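Local coordinates for invasion protein InvA (Salmonella enterica, PDB 2X49), which belongs to the export apparatus of the Salmonella type III secretion system and takes part in invasion of the intestinal epithelium, at residues Gly319-Ala322 and Asp323-Ser326. Numbering follows the deposited sequence.
Sequences GEIA and DSKS
Ile321 and Ser324 meet across a tight turn at the surface of the C-terminal domain of InvA, in the loop that runs from strand 314-317 to strand 327-332, the two outermost strands of a parallel four-stranded sheet. The example illustrates how a serine at the last position of a turn can grip the carbonyl of the first twice. Ser324 N donates to Ile321 O at 3.0 Å, closing the turn, but it approaches from well above the carbonyl plane. The hydroxyl supplies the second bond: Ser324 OG donates to Ile321 O over a short 2.6 Å, in the carbonyl plane and with a C=O...O angle of 156°. A chi1 of 58° sets OG between its own backbone N and carbonyl carbon, which brings hydroxyl and amide to the same acceptor. Ile321 CB and CD1 lie 4.0 and 4.1 Å from Ser324 OG, a loose aliphatic contact on that hydroxyl. One water links the residue before the turn to its third residue, donating to Glu320 O and accepting from Asp323 N, both at 2.9 Å, and so joins two backbone groups that do not bond directly. The side chain of Glu320, which starts out away from the turn, makes a salt bridge from OE2 to Arg219 and accepts a hydrogen bond from Ser317 N at OE1. Ser324 also touches Cys227 of helix 223-231, and its side chain lies about 4 Å from a bound mercury ion. The backbone from Ile321 to Ser324 is a type I beta turn, here reinforced by a serine hydroxyl in the loop that joins the two edge strands of the parallel sheet.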
loop_
_atom_site.group_PDB
_atom_site.type_symbol
_atom_site.label_atom_id
_atom_site.label_comp_id
_atom_site.label_asym_id
_atom_site.label_seq_id
_atom_site.Cartn_x
_atom_site.Cartn_y
_atom_site.Cartn_z
ATOM N N GLY A 319 -17.512 4.562 -1.739
ATOM C CA GLY A 319 -17.966 4.438 -0.355
ATOM C C GLY A 319 -16.863 4.458 0.683
ATOM O O GLY A 319 -17.012 4.873 1.831
ATOM N N GLU A 320 -15.727 3.955 0.256
ATOM C CA GLU A 320 -14.559 3.854 1.120
ATOM C C GLU A 320 -14.031 5.220 1.485
ATOM O O GLU A 320 -13.456 5.375 2.554
ATOM C CB GLU A 320 -13.470 2.941 0.558
ATOM C CG GLU A 320 -13.829 1.435 0.782
ATOM C CD GLU A 320 -12.912 0.438 0.036
ATOM O OE1 GLU A 320 -12.051 0.859 -0.748
ATOM O OE2 GLU A 320 -13.135 -0.791 0.193
ATOM N N ILE A 321 -14.307 6.211 0.647
ATOM C CA ILE A 321 -13.818 7.600 0.885
ATOM C C ILE A 321 -14.940 8.568 1.313
ATOM O O ILE A 321 -14.825 9.776 1.154
ATOM C CB ILE A 321 -12.996 8.179 -0.334
ATOM C CG1 ILE A 321 -13.904 8.398 -1.544
ATOM C CG2 ILE A 321 -11.789 7.272 -0.658
ATOM C CD1 ILE A 321 -13.416 9.473 -2.486
ATOM N N ALA A 322 -15.987 8.018 1.922
ATOM C CA ALA A 322 -17.136 8.812 2.387
ATOM C C ALA A 322 -16.749 9.861 3.422
ATOM O O ALA A 322 -17.336 10.938 3.504
ATOM C CB ALA A 322 -18.253 7.878 2.932
ATOM N N ASP A 323 -15.702 9.550 4.171
ATOM C CA ASP A 323 -15.267 10.441 5.286
ATOM C C ASP A 323 -14.148 11.333 4.855
ATOM O O ASP A 323 -13.505 11.994 5.673
ATOM C CB ASP A 323 -14.843 9.647 6.537
ATOM C CG ASP A 323 -16.020 9.314 7.439
ATOM O OD1 ASP A 323 -15.818 9.183 8.670
ATOM O OD2 ASP A 323 -17.169 9.208 6.937
ATOM N N SER A 324 -13.908 11.342 3.559
ATOM C CA SER A 324 -12.824 12.170 3.045
ATOM C C SER A 324 -13.153 13.633 3.209
ATOM O O SER A 324 -14.266 14.051 3.458
ATOM C CB SER A 324 -12.447 11.860 1.603
ATOM O OG SER A 324 -13.541 12.010 0.727
ATOM N N LYS A 325 -12.074 14.367 3.097
ATOM C CA LYS A 325 -12.069 15.812 3.228
ATOM C C LYS A 325 -11.676 16.325 1.866
ATOM O O LYS A 325 -12.345 16.053 0.876
ATOM C CB LYS A 325 -11.103 16.248 4.325
ATOM C CG LYS A 325 -11.691 15.970 5.711
ATOM C CD LYS A 325 -10.633 15.912 6.802
ATOM C CE LYS A 325 -11.309 16.038 8.171
ATOM N NZ LYS A 325 -10.353 16.006 9.324
ATOM N N SER A 326 -10.534 16.972 1.802
ATOM C CA SER A 326 -10.032 17.439 0.496
ATOM C C SER A 326 -9.657 16.265 -0.398
ATOM O O SER A 326 -8.905 15.383 -0.011
ATOM C CB SER A 326 -8.825 18.374 0.686
ATOM O OG SER A 326 -8.396 18.882 -0.562
HETATM O O HOH W 1 -14.654 6.893 4.692
#